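PDB 5HQJ: periplasmic binding protein/LacI transcriptional regulator from Burkholderia graminis C4D1M, which binds D-arabinose and probably serves as the periplasmic sugar-binding component of an ABC transporter. Local coordinates for residues V39-D44 / V270-L275; M126-N131 / V277-A282; I34-V39 / T157-A162; K59-V64 / R83-I88. All coordinates share one frame; numbering follows the deposited sequence.

Contact 1 of 4, residues V39-D44 / V270-L275; sequences VPFFDD and VTMGSL. With 64K (alpha-D-arabinopyranose), chain B.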
loop_
_atom_site.group_PDB
_atom_site.type_symbol
_atom_site.label_atom_id
_atom_site.label_comp_id
_atom_site.label_asym_id
_atom_site.label_seq_id
_atom_site.Cartn_x
_atom_site.Cartn_y
_atom_site.Cartn_z
ATOM N N VAL A 39 -8.770 -5.717 -3.714
ATOM C CA VAL A 39 -7.696 -5.581 -4.695
ATOM C C VAL A 39 -6.499 -6.476 -4.307
ATOM O O VAL A 39 -6.334 -6.830 -3.148
ATOM C CB VAL A 39 -7.241 -4.117 -4.812
ATOM C CG1 VAL A 39 -8.333 -3.264 -5.417
ATOM C CG2 VAL A 39 -6.875 -3.587 -3.475
ATOM N N PRO A 40 -5.649 -6.829 -5.282
ATOM C CA PRO A 40 -4.684 -7.926 -5.179
ATOM C C PRO A 40 -3.773 -7.820 -4.003
ATOM O O PRO A 40 -3.547 -8.811 -3.351
ATOM C CB PRO A 40 -3.887 -7.833 -6.471
ATOM C CG PRO A 40 -4.819 -7.145 -7.421
ATOM C CD PRO A 40 -5.700 -6.260 -6.640
ATOM N N PHE A 41 -3.254 -6.641 -3.723
ATOM C CA PHE A 41 -2.354 -6.506 -2.585
ATOM C C PHE A 41 -2.878 -7.088 -1.272
ATOM O O PHE A 41 -2.097 -7.661 -0.498
ATOM C CB PHE A 41 -2.036 -5.019 -2.408
ATOM C CG PHE A 41 -1.220 -4.689 -1.171
ATOM C CD1 PHE A 41 0.175 -4.786 -1.173
ATOM C CD2 PHE A 41 -1.850 -4.208 -0.035
ATOM C CE1 PHE A 41 0.927 -4.426 -0.043
ATOM C CE2 PHE A 41 -1.128 -3.853 1.088
ATOM C CZ PHE A 41 0.287 -3.932 1.084
ATOM N N PHE A 42 -4.171 -6.921 -0.994
ATOM C CA PHE A 42 -4.689 -7.247 0.331
ATOM C C PHE A 42 -4.922 -8.718 0.587
ATOM O O PHE A 42 -5.212 -9.084 1.727
ATOM C CB PHE A 42 -5.983 -6.469 0.583
ATOM C CG PHE A 42 -5.741 -5.010 0.798
ATOM C CD1 PHE A 42 -5.316 -4.563 2.014
ATOM C CD2 PHE A 42 -5.884 -4.116 -0.237
ATOM C CE1 PHE A 42 -5.063 -3.188 2.223
ATOM C CE2 PHE A 42 -5.679 -2.733 -0.059
ATOM C CZ PHE A 42 -5.235 -2.274 1.166
ATOM N N ASP A 43 -4.855 -9.533 -0.467
ATOM C CA ASP A 43 -4.938 -10.982 -0.298
ATOM C C ASP A 43 -3.876 -11.413 0.697
ATOM O O ASP A 43 -4.128 -12.262 1.547
ATOM C CB ASP A 43 -4.767 -11.710 -1.639
ATOM C CG ASP A 43 -6.054 -11.728 -2.475
ATOM O OD1 ASP A 43 -7.081 -11.115 -2.082
ATOM O OD2 ASP A 43 -6.024 -12.363 -3.561
ATOM N N ASP A 44 -2.688 -10.828 0.636
ATOM C CA ASP A 44 -1.626 -11.205 1.577
ATOM C C ASP A 44 -1.971 -10.781 3.005
ATOM O O ASP A 44 -1.633 -11.469 3.966
ATOM C CB ASP A 44 -0.283 -10.573 1.202
ATOM C CG ASP A 44 0.523 -11.378 0.158
ATOM O OD1 ASP A 44 0.353 -12.610 0.059
ATOM O OD2 ASP A 44 1.360 -10.748 -0.542
ATOM N N VAL A 270 1.781 -9.553 4.578
ATOM C CA VAL A 270 1.461 -10.737 5.366
ATOM C C VAL A 270 1.715 -10.415 6.835
ATOM O O VAL A 270 0.883 -10.688 7.692
ATOM C CB VAL A 270 2.306 -11.976 4.943
ATOM C CG1 VAL A 270 1.858 -13.172 5.726
ATOM C CG2 VAL A 270 2.127 -12.249 3.506
ATOM N N THR A 271 2.910 -9.886 7.117
ATOM C CA THR A 271 3.323 -9.502 8.439
ATOM C C THR A 271 2.367 -8.434 9.013
ATOM O O THR A 271 2.017 -8.480 10.196
ATOM C CB THR A 271 4.826 -9.011 8.429
ATOM O OG1 THR A 271 5.710 -10.110 8.159
ATOM C CG2 THR A 271 5.201 -8.387 9.745
HETATM N N MSE A 272 1.958 -7.457 8.208
HETATM C CA MSE A 272 0.954 -6.492 8.668
HETATM C C MSE A 272 -0.322 -7.169 9.176
HETATM O O MSE A 272 -0.830 -6.824 10.241
HETATM C CB MSE A 272 0.576 -5.493 7.561
HETATM C CG MSE A 272 1.656 -4.489 7.160
HETATM SE SE MSE A 272 0.894 -3.441 5.730
HETATM C CE MSE A 272 2.503 -3.174 4.684
ATOM N N GLY A 273 -0.864 -8.109 8.414
ATOM C CA GLY A 273 -2.117 -8.751 8.804
ATOM C C GLY A 273 -1.938 -9.594 10.043
ATOM O O GLY A 273 -2.784 -9.635 10.953
ATOM N N SER A 274 -0.803 -10.283 10.112
ATOM C CA SER A 274 -0.503 -11.078 11.276
ATOM C C SER A 274 -0.390 -10.230 12.555
ATOM O O SER A 274 -1.010 -10.511 13.594
ATOM C CB SER A 274 0.813 -11.824 11.025
ATOM O OG SER A 274 0.975 -12.800 11.998
ATOM N N LEU A 275 0.432 -9.189 12.478
ATOM C CA LEU A 275 0.582 -8.255 13.600
ATOM C C LEU A 275 -0.718 -7.568 13.944
ATOM O O LEU A 275 -1.017 -7.366 15.117
ATOM C CB LEU A 275 1.634 -7.200 13.278
ATOM C CG LEU A 275 3.065 -7.731 13.233
ATOM C CD1 LEU A 275 3.925 -6.616 12.734
ATOM C CD2 LEU A 275 3.581 -8.286 14.605
HETATM O O2 64K B . 0.202 -0.061 0.311
HETATM C C2 64K B . -0.680 0.101 -0.852
HETATM C C3 64K B . -0.209 -0.851 -1.904
HETATM O O3 64K B . 0.969 -0.336 -2.485
HETATM C C4 64K B . -1.215 -0.993 -3.041
HETATM O O4 64K B . -1.322 0.213 -3.820
HETATM C C5 64K B . -2.539 -1.286 -2.496
HETATM O O5 64K B . -2.963 -0.172 -1.671
HETATM C C1 64K B . -2.097 -0.209 -0.460
HETATM O O1 64K B . -2.533 0.760 0.413
#
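The ring of F41 has the sugar over one face and the selenomethionine M272 at its edge: C3 of the arabinopyranose lies 3.9 Å above the ring plane, over the centre, while CE of M272 stands close to that plane, 4.3 Å from F41 CZ. The F42 ring, next along, receives its neighbour on a face, with F41 CD2 3.8 Å above the F42 plane and V39 CG2 at its edge. This is one wall of the ligand cleft in a two-lobed periplasmic binding protein of the sugar-binding family, where an aromatic ring commonly stacks on the pyranose. In F41, CG anti to the backbone N (chi1 174°) lays the ring beside the sugar. Its broad contact is apolar, running from CB along the ring to C5, C3 and C1 of the ligand; the sugar is also hydrogen-bonded to D116 and D247, among others. M272 comes from helix 269-284 and limits the ring on the side facing that helix. One turn of chain beyond F41, D44, in the first part of helix 42-56, meets V270 of helix 269-284. The two side chains cross at a slant, the D44 CB lying 3.7 Å from V270 CG2, and the carboxylate is salt-bridged from OD2 to K311. The backbones also meet directly: D44 O accepts a C-H contact from V270 CA at 3.5 Å, with 157° at the hydrogen.

Contact 2 of 4, residues M126-N131 / V277-A282; sequences MYIGTN and VDHLVA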
loop_
_atom_site.group_PDB
_atom_site.type_symbol
_atom_site.label_atom_id
_atom_site.label_comp_id
_atom_site.label_asym_id
_atom_site.label_seq_id
_atom_site.Cartn_x
_atom_site.Cartn_y
_atom_site.Cartn_z
HETATM N N MSE A 126 -2.819 2.360 17.306
HETATM C CA MSE A 126 -1.523 2.221 16.684
HETATM C C MSE A 126 -1.672 1.954 15.194
HETATM O O MSE A 126 -2.739 1.539 14.735
HETATM C CB MSE A 126 -0.730 1.091 17.342
HETATM C CG MSE A 126 -1.333 -0.263 17.137
HETATM SE SE MSE A 126 -0.421 -1.701 18.106
HETATM C CE MSE A 126 1.056 -2.004 16.859
ATOM N N TYR A 127 -0.585 2.226 14.473
ATOM C CA TYR A 127 -0.425 1.957 13.049
ATOM C C TYR A 127 0.654 0.925 12.793
ATOM O O TYR A 127 1.790 1.046 13.288
ATOM C CB TYR A 127 -0.091 3.263 12.314
ATOM C CG TYR A 127 0.464 3.077 10.902
ATOM C CD1 TYR A 127 -0.369 2.785 9.841
ATOM C CD2 TYR A 127 1.820 3.214 10.639
ATOM C CE1 TYR A 127 0.144 2.620 8.570
ATOM C CE2 TYR A 127 2.329 3.041 9.379
ATOM C CZ TYR A 127 1.481 2.753 8.337
ATOM O OH TYR A 127 1.982 2.593 7.063
ATOM N N ILE A 128 0.288 -0.082 12.021
ATOM C CA ILE A 128 1.209 -1.080 11.556
ATOM C C ILE A 128 1.402 -0.965 10.049
ATOM O O ILE A 128 0.491 -1.257 9.270
ATOM C CB ILE A 128 0.692 -2.492 11.879
ATOM C CG1 ILE A 128 0.441 -2.611 13.388
ATOM C CG2 ILE A 128 1.639 -3.573 11.354
ATOM C CD1 ILE A 128 -0.347 -3.852 13.765
ATOM N N GLY A 129 2.589 -0.590 9.612
ATOM C CA GLY A 129 2.802 -0.519 8.186
ATOM C C GLY A 129 4.144 0.029 7.764
ATOM O O GLY A 129 5.083 0.163 8.562
ATOM N N THR A 130 4.226 0.322 6.474
ATOM C CA THR A 130 5.416 0.885 5.862
ATOM C C THR A 130 5.610 2.322 6.315
ATOM O O THR A 130 4.649 3.036 6.620
ATOM C CB THR A 130 5.285 0.817 4.322
ATOM O OG1 THR A 130 5.111 -0.552 3.999
ATOM C CG2 THR A 130 6.480 1.364 3.631
ATOM N N ASN A 131 6.880 2.736 6.359
ATOM C CA ASN A 131 7.221 4.153 6.479
ATOM C C ASN A 131 7.194 4.697 5.080
ATOM O O ASN A 131 8.146 4.538 4.329
ATOM C CB ASN A 131 8.592 4.365 7.108
ATOM C CG ASN A 131 8.930 5.836 7.289
ATOM O OD1 ASN A 131 8.328 6.719 6.655
ATOM N ND2 ASN A 131 9.898 6.108 8.159
ATOM N N VAL A 277 -3.781 -8.709 13.805
ATOM C CA VAL A 277 -4.594 -9.593 14.637
ATOM C C VAL A 277 -3.961 -9.819 16.005
ATOM O O VAL A 277 -4.627 -9.699 17.046
ATOM C CB VAL A 277 -4.842 -10.937 13.928
ATOM C CG1 VAL A 277 -5.466 -11.914 14.863
ATOM C CG2 VAL A 277 -5.753 -10.731 12.715
ATOM N N ASP A 278 -2.662 -10.121 16.028
ATOM C CA ASP A 278 -1.961 -10.316 17.276
ATOM C C ASP A 278 -2.034 -9.129 18.239
ATOM O O ASP A 278 -2.257 -9.321 19.440
ATOM C CB ASP A 278 -0.512 -10.666 16.979
ATOM C CG ASP A 278 -0.331 -12.137 16.651
ATOM O OD1 ASP A 278 -1.160 -12.963 17.106
ATOM O OD2 ASP A 278 0.644 -12.454 15.957
ATOM N N HIS A 279 -1.891 -7.908 17.731
ATOM C CA HIS A 279 -2.032 -6.750 18.594
ATOM C C HIS A 279 -3.492 -6.467 18.953
ATOM O O HIS A 279 -3.775 -6.019 20.063
ATOM C CB HIS A 279 -1.357 -5.551 17.944
ATOM C CG HIS A 279 0.129 -5.589 18.105
ATOM N ND1 HIS A 279 0.765 -5.196 19.275
ATOM C CD2 HIS A 279 1.099 -6.046 17.284
ATOM C CE1 HIS A 279 2.066 -5.370 19.134
ATOM N NE2 HIS A 279 2.302 -5.876 17.932
ATOM N N LEU A 280 -4.425 -6.760 18.056
ATOM C CA LEU A 280 -5.823 -6.622 18.437
ATOM C C LEU A 280 -6.108 -7.563 19.608
ATOM O O LEU A 280 -6.669 -7.158 20.633
ATOM C CB LEU A 280 -6.746 -6.919 17.264
ATOM C CG LEU A 280 -7.042 -5.763 16.293
ATOM C CD1 LEU A 280 -8.044 -6.204 15.231
ATOM C CD2 LEU A 280 -7.567 -4.513 17.012
ATOM N N VAL A 281 -5.697 -8.818 19.481
ATOM C CA VAL A 281 -5.978 -9.791 20.524
ATOM C C VAL A 281 -5.340 -9.370 21.848
ATOM O O VAL A 281 -5.955 -9.474 22.911
ATOM C CB VAL A 281 -5.479 -11.207 20.150
ATOM C CG1 VAL A 281 -5.615 -12.139 21.351
ATOM C CG2 VAL A 281 -6.252 -11.750 18.964
ATOM N N ALA A 282 -4.104 -8.897 21.790
ATOM C CA ALA A 282 -3.415 -8.488 23.003
ATOM C C ALA A 282 -4.095 -7.289 23.669
ATOM O O ALA A 282 -4.116 -7.186 24.897
ATOM C CB ALA A 282 -1.984 -8.164 22.696
#
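A chi1 of 65° puts CG of the selenomethionine M126 in the crowded position between its backbone N and carbonyl carbon, and a bend at chi3 (-81°) then swings CE onto the imidazole of H279. Ahead of strand 127-129, this side chain meets H279 of helix 269-284 at about a right angle. CE lies over the centre of the ring face, 3.9 Å from the centroid and 8° off the normal, a well-centred CH-pi contact. The selenium follows at a slant: SE is 4.3 Å from the same centroid and also approaches ND1, so the methyl, not the selenium, occupies the middle of the face. I128, two residues on, brings CD1 to 4.4 Å from H279 CD2 and touches the ring obliquely. Together the two side chains form an apolar seat for the histidine in the amino-terminal lobe, where helix 269-284 lies against its parallel sheet in the alpha/beta manner of these binding proteins. L113 and I294, from the strands on either side of 127-129, also touch H279. E288 OE1 is hydrogen-bonded to H279 ND1, which helps fix the rotation of the ring, and M126 touches E288 as well. The imidazole is therefore held in two ways, by a polar partner at ND1 and by a methyl over its face. Dispersion and the polarised C-H bonds next to selenium probably supply most of the attraction across the face, while the E288 carboxylate would favour a proton on ND1.

Contact 3 of 4, residues I34-V39 / T157-A162; sequences IPKVAV and TGQLGA. With 64K (alpha-D-arabinopyranose), chain B.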
loop_
_atom_site.group_PDB
_atom_site.type_symbol
_atom_site.label_atom_id
_atom_site.label_comp_id
_atom_site.label_asym_id
_atom_site.label_seq_id
_atom_site.Cartn_x
_atom_site.Cartn_y
_atom_site.Cartn_z
ATOM N N ILE A 34 -10.219 -5.099 7.644
ATOM C CA ILE A 34 -10.823 -4.384 6.517
ATOM C C ILE A 34 -9.751 -3.892 5.579
ATOM O O ILE A 34 -8.917 -3.056 5.990
ATOM C CB ILE A 34 -11.648 -3.136 7.003
ATOM C CG1 ILE A 34 -12.661 -3.556 8.068
ATOM C CG2 ILE A 34 -12.336 -2.409 5.817
ATOM C CD1 ILE A 34 -13.317 -2.404 8.809
ATOM N N PRO A 35 -9.741 -4.391 4.336
ATOM C CA PRO A 35 -8.840 -3.794 3.352
ATOM C C PRO A 35 -9.416 -2.512 2.769
ATOM O O PRO A 35 -10.547 -2.151 3.114
ATOM C CB PRO A 35 -8.746 -4.884 2.279
ATOM C CG PRO A 35 -10.117 -5.474 2.286
ATOM C CD PRO A 35 -10.459 -5.554 3.753
ATOM N N LYS A 36 -8.675 -1.870 1.878
ATOM C CA LYS A 36 -9.207 -0.687 1.196
ATOM C C LYS A 36 -10.348 -1.122 0.275
ATOM O O LYS A 36 -11.282 -0.358 0.034
ATOM C CB LYS A 36 -8.119 0.039 0.398
ATOM C CG LYS A 36 -7.161 0.928 1.255
ATOM C CD LYS A 36 -6.151 1.676 0.366
ATOM C CE LYS A 36 -5.134 2.496 1.171
ATOM N NZ LYS A 36 -4.319 3.369 0.282
ATOM N N VAL A 37 -10.236 -2.350 -0.236
ATOM C CA VAL A 37 -11.201 -2.941 -1.172
ATOM C C VAL A 37 -10.642 -4.291 -1.585
ATOM O O VAL A 37 -9.495 -4.589 -1.283
ATOM C CB VAL A 37 -11.420 -2.115 -2.462
ATOM C CG1 VAL A 37 -12.670 -1.192 -2.393
ATOM C CG2 VAL A 37 -10.132 -1.364 -2.881
ATOM N N ALA A 38 -11.429 -5.085 -2.308
ATOM C CA ALA A 38 -10.935 -6.340 -2.858
ATOM C C ALA A 38 -10.000 -6.107 -4.022
ATOM O O ALA A 38 -10.386 -6.298 -5.171
ATOM C CB ALA A 38 -12.085 -7.214 -3.321
ATOM N N VAL A 39 -8.770 -5.717 -3.714
ATOM C CA VAL A 39 -7.696 -5.581 -4.695
ATOM C C VAL A 39 -6.499 -6.476 -4.307
ATOM O O VAL A 39 -6.334 -6.830 -3.148
ATOM C CB VAL A 39 -7.241 -4.117 -4.812
ATOM C CG1 VAL A 39 -8.333 -3.264 -5.417
ATOM C CG2 VAL A 39 -6.875 -3.587 -3.475
ATOM N N THR A 157 0.297 7.291 -9.577
ATOM C CA THR A 157 -0.224 6.902 -8.282
ATOM C C THR A 157 -1.571 6.236 -8.429
ATOM O O THR A 157 -2.030 6.013 -9.551
ATOM C CB THR A 157 -0.259 8.123 -7.320
ATOM O OG1 THR A 157 -0.614 7.637 -6.017
ATOM C CG2 THR A 157 -1.201 9.267 -7.793
ATOM N N GLY A 158 -2.208 5.931 -7.296
ATOM C CA GLY A 158 -3.502 5.269 -7.307
ATOM C C GLY A 158 -4.589 6.277 -7.057
ATOM O O GLY A 158 -4.767 7.223 -7.823
ATOM N N GLN A 159 -5.278 6.099 -5.934
ATOM C CA GLN A 159 -6.299 7.045 -5.526
ATOM C C GLN A 159 -5.632 8.286 -4.881
ATOM O O GLN A 159 -4.714 8.181 -4.073
ATOM C CB GLN A 159 -7.320 6.356 -4.594
ATOM C CG GLN A 159 -6.765 5.497 -3.433
ATOM C CD GLN A 159 -6.516 4.017 -3.789
ATOM O OE1 GLN A 159 -5.518 3.686 -4.411
ATOM N NE2 GLN A 159 -7.411 3.128 -3.355
ATOM N N LEU A 160 -6.093 9.451 -5.317
ATOM C CA LEU A 160 -5.483 10.710 -4.931
ATOM C C LEU A 160 -5.634 11.070 -3.441
ATOM O O LEU A 160 -4.902 11.922 -2.947
ATOM C CB LEU A 160 -6.045 11.841 -5.798
ATOM C CG LEU A 160 -5.874 11.716 -7.311
ATOM C CD1 LEU A 160 -6.577 12.869 -8.035
ATOM C CD2 LEU A 160 -4.404 11.652 -7.684
ATOM N N GLY A 161 -6.538 10.407 -2.725
ATOM C CA GLY A 161 -6.791 10.731 -1.329
ATOM C C GLY A 161 -6.066 9.870 -0.323
ATOM O O GLY A 161 -6.150 10.092 0.882
ATOM N N ALA A 162 -5.344 8.880 -0.828
ATOM C CA ALA A 162 -4.639 7.925 0.009
ATOM C C ALA A 162 -3.396 8.510 0.668
ATOM O O ALA A 162 -2.466 8.959 -0.013
ATOM C CB ALA A 162 -4.268 6.705 -0.825
HETATM O O2 64K B . 0.202 -0.061 0.311
HETATM C C2 64K B . -0.680 0.101 -0.852
HETATM C C3 64K B . -0.209 -0.851 -1.904
HETATM O O3 64K B . 0.969 -0.336 -2.485
HETATM C C4 64K B . -1.215 -0.993 -3.041
HETATM O O4 64K B . -1.322 0.213 -3.820
HETATM C C5 64K B . -2.539 -1.286 -2.496
HETATM O O5 64K B . -2.963 -0.172 -1.671
HETATM C C1 64K B . -2.097 -0.209 -0.460
HETATM O O1 64K B . -2.533 0.760 0.413
HETATM O O HOH W 1 -3.604 2.370 -2.096
#
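K36 NZ is the centre of the contact: it packs against the methyl of A162 at 3.5 Å and gives a weak hydrogen bond of 3.2 Å to O1 of the arabinopyranose. N164 OD1 is the firmer partner of K36 NZ, and N164 ND2 binds the sugar. A water lies 2.7 Å from K36 NZ and accepts a bond from it. The same water donates to the sugar's ring oxygen O5 at 2.7 Å and, weakly, to Q159 OE1 at 3.3 Å. It thus ties lysine, glutamine and ligand together even though no direct hydrogen bond joins the two protein segments. In Q159 the bend at chi2 (-89°) turns the amide so that NE2 comes to 4.2 Å from K36 CD, the two chains passing at an angle. The lysine itself is stretched out beyond CG, so its ammonium reaches across the cleft, and F42 packs directly against K36. In the next shell N93 OD1 weakly holds Q159 NE2. Further out, the type I turn from Q159 to A162 delivers A162 to the N-cap of helix 163-176. Both segments are loops that follow a strand, 30-34 in one sheet and 150-156 in the other. Ligand contacts from such strand-end loops, meeting across a cleft between two alpha/beta lobes, are the hallmark of the periplasmic sugar-binding protein fold.

Contact 4 of 4, residues K59-V64 / R83-I88; sequences KYQWVV and RHVDGI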
loop_
_atom_site.group_PDB
_atom_site.type_symbol
_atom_site.label_atom_id
_atom_site.label_comp_id
_atom_site.label_asym_id
_atom_site.label_seq_id
_atom_site.Cartn_x
_atom_site.Cartn_y
_atom_site.Cartn_z
ATOM N N LYS A 59 -12.429 -15.892 16.531
ATOM C CA LYS A 59 -13.287 -15.679 15.377
ATOM C C LYS A 59 -12.708 -14.540 14.561
ATOM O O LYS A 59 -12.295 -13.524 15.114
ATOM C CB LYS A 59 -14.729 -15.370 15.817
ATOM C CG LYS A 59 -15.558 -14.570 14.807
ATOM C CD LYS A 59 -15.795 -15.329 13.502
ATOM C CE LYS A 59 -16.492 -14.459 12.459
ATOM N NZ LYS A 59 -16.416 -15.058 11.094
ATOM N N TYR A 60 -12.689 -14.721 13.244
ATOM C CA TYR A 60 -12.073 -13.780 12.334
ATOM C C TYR A 60 -13.002 -13.516 11.156
ATOM O O TYR A 60 -13.556 -14.464 10.598
ATOM C CB TYR A 60 -10.723 -14.341 11.855
ATOM C CG TYR A 60 -10.114 -13.600 10.681
ATOM C CD1 TYR A 60 -9.468 -12.384 10.853
ATOM C CD2 TYR A 60 -10.178 -14.125 9.400
ATOM C CE1 TYR A 60 -8.918 -11.714 9.780
ATOM C CE2 TYR A 60 -9.628 -13.468 8.319
ATOM C CZ TYR A 60 -9.008 -12.256 8.506
ATOM O OH TYR A 60 -8.446 -11.574 7.443
ATOM N N GLN A 61 -13.183 -12.244 10.789
ATOM C CA GLN A 61 -13.792 -11.899 9.505
ATOM C C GLN A 61 -12.988 -10.875 8.709
ATOM O O GLN A 61 -12.399 -9.908 9.235
ATOM C CB GLN A 61 -15.230 -11.377 9.691
ATOM C CG GLN A 61 -15.422 -10.701 10.994
ATOM C CD GLN A 61 -16.797 -10.091 11.173
ATOM O OE1 GLN A 61 -17.589 -10.005 10.233
ATOM N NE2 GLN A 61 -17.085 -9.660 12.393
ATOM N N TRP A 62 -13.004 -11.105 7.409
ATOM C CA TRP A 62 -12.458 -10.208 6.416
ATOM C C TRP A 62 -13.628 -9.479 5.766
ATOM O O TRP A 62 -14.485 -10.113 5.150
ATOM C CB TRP A 62 -11.628 -11.046 5.427
ATOM C CG TRP A 62 -10.991 -10.367 4.282
ATOM C CD1 TRP A 62 -11.386 -10.412 2.984
ATOM C CD2 TRP A 62 -9.805 -9.574 4.310
ATOM N NE1 TRP A 62 -10.515 -9.708 2.193
ATOM C CE2 TRP A 62 -9.534 -9.176 2.988
ATOM C CE3 TRP A 62 -8.927 -9.167 5.326
ATOM C CZ2 TRP A 62 -8.462 -8.377 2.656
ATOM C CZ3 TRP A 62 -7.841 -8.369 4.977
ATOM C CH2 TRP A 62 -7.632 -7.972 3.672
ATOM N N VAL A 63 -13.681 -8.164 5.955
ATOM C CA VAL A 63 -14.805 -7.344 5.502
ATOM C C VAL A 63 -14.367 -6.369 4.415
ATOM O O VAL A 63 -13.588 -5.438 4.654
ATOM C CB VAL A 63 -15.424 -6.581 6.678
ATOM C CG1 VAL A 63 -16.748 -5.955 6.263
ATOM C CG2 VAL A 63 -15.620 -7.531 7.860
ATOM N N VAL A 64 -14.898 -6.563 3.218
ATOM C CA VAL A 64 -14.379 -5.874 2.053
ATOM C C VAL A 64 -15.259 -4.715 1.563
ATOM O O VAL A 64 -16.441 -4.913 1.263
ATOM C CB VAL A 64 -14.206 -6.850 0.886
ATOM C CG1 VAL A 64 -13.346 -6.217 -0.153
ATOM C CG2 VAL A 64 -13.589 -8.183 1.356
ATOM N N ARG A 83 -22.481 -5.383 16.376
ATOM C CA ARG A 83 -22.329 -6.796 16.668
ATOM C C ARG A 83 -21.477 -7.042 17.898
ATOM O O ARG A 83 -21.213 -8.188 18.249
ATOM C CB ARG A 83 -21.727 -7.513 15.465
ATOM C CG ARG A 83 -22.632 -7.486 14.241
ATOM C CD ARG A 83 -22.349 -8.643 13.294
ATOM N NE ARG A 83 -21.121 -8.451 12.522
ATOM C CZ ARG A 83 -21.049 -7.772 11.377
ATOM N NH1 ARG A 83 -19.889 -7.654 10.739
ATOM N NH2 ARG A 83 -22.134 -7.207 10.865
ATOM N N HIS A 84 -21.079 -5.963 18.566
ATOM C CA HIS A 84 -20.253 -6.057 19.760
ATOM C C HIS A 84 -18.989 -6.864 19.458
ATOM O O HIS A 84 -18.539 -7.662 20.289
ATOM C CB HIS A 84 -21.020 -6.710 20.921
ATOM C CG HIS A 84 -22.229 -5.947 21.369
ATOM N ND1 HIS A 84 -23.204 -6.513 22.164
ATOM C CD2 HIS A 84 -22.622 -4.672 21.142
ATOM C CE1 HIS A 84 -24.147 -5.619 22.402
ATOM N NE2 HIS A 84 -23.818 -4.493 21.794
ATOM N N VAL A 85 -18.422 -6.682 18.268
ATOM C CA VAL A 85 -17.156 -7.349 17.969
ATOM C C VAL A 85 -16.087 -6.658 18.782
ATOM O O VAL A 85 -16.255 -5.517 19.226
ATOM C CB VAL A 85 -16.791 -7.344 16.469
ATOM C CG1 VAL A 85 -17.952 -7.894 15.645
ATOM C CG2 VAL A 85 -16.355 -5.952 15.985
ATOM N N ASP A 86 -14.990 -7.366 18.990
ATOM C CA ASP A 86 -14.028 -6.972 19.997
ATOM C C ASP A 86 -12.892 -6.122 19.434
ATOM O O ASP A 86 -12.324 -5.290 20.153
ATOM C CB ASP A 86 -13.483 -8.231 20.676
ATOM C CG ASP A 86 -14.584 -9.040 21.333
ATOM O OD1 ASP A 86 -14.936 -10.112 20.809
ATOM O OD2 ASP A 86 -15.125 -8.576 22.362
ATOM N N GLY A 87 -12.580 -6.324 18.154
ATOM C CA GLY A 87 -11.456 -5.654 17.528
ATOM C C GLY A 87 -11.644 -5.396 16.051
ATOM O O GLY A 87 -12.232 -6.200 15.336
ATOM N N ILE A 88 -11.124 -4.258 15.603
ATOM C CA ILE A 88 -11.167 -3.846 14.211
ATOM C C ILE A 88 -9.799 -3.342 13.765
ATOM O O ILE A 88 -9.239 -2.414 14.367
ATOM C CB ILE A 88 -12.177 -2.719 13.970
ATOM C CG1 ILE A 88 -13.570 -3.134 14.442
ATOM C CG2 ILE A 88 -12.167 -2.318 12.494
ATOM C CD1 ILE A 88 -14.579 -1.999 14.433
#
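Q61 and I88 have the nearest CA atoms of the two segments, yet these lie 9.7 Å apart, because strand 30-34 runs between strands 59-62 and 87-90 and the contact is left to side chains. Q61 extends beyond CG and meets R83 from the opposite direction. R83 NH1 gives a weak hydrogen bond of 3.3 Å to Q61 OE1, bent to 131° at the hydrogen. The amide and guanidinium planes are turned 45° from each other, so the two groups do not pair flat. A bend at chi3 (-75°) brings the guanidinium round to the glutamine. The amide nitrogen, Q61 NE2, lies 3.8 Å from V85 CG1, a plain van der Waals contact of the amide with a buried methyl. R83 is exposed, which suits so loose a polar link. The chain turns at H84, where a Schellman motif closes helix 71-82. That helix makes the beta-alpha-beta crossover from strand 59-62 to strand 87-90, passing strand 30-34, and its L80 packs against Q61, V85 and I88.

In the fold
Contacts 1, 2 and 4 all belong to the amino-terminal lobe, whereas contact 3 spans the cleft to the other lobe. Contacts 1 and 2 use successive turns of helix 269-284: M272 of contact 1 packs on I128 and G129 of contact 2. Contacts 1 and 3 share V39 and flank the same sugar, one chiefly through apolar ring atoms, the other through an ammonium and a water. Contacts 2 and 3 are buried, contact 1 partly so, and contact 4, whose centre lies about 21 Å from that of the chain, has an exposed arginine at its edge. L280 of contact 2 still reaches G87 and I88 of contact 4, and P35 of contact 3 packs against W62 and V63.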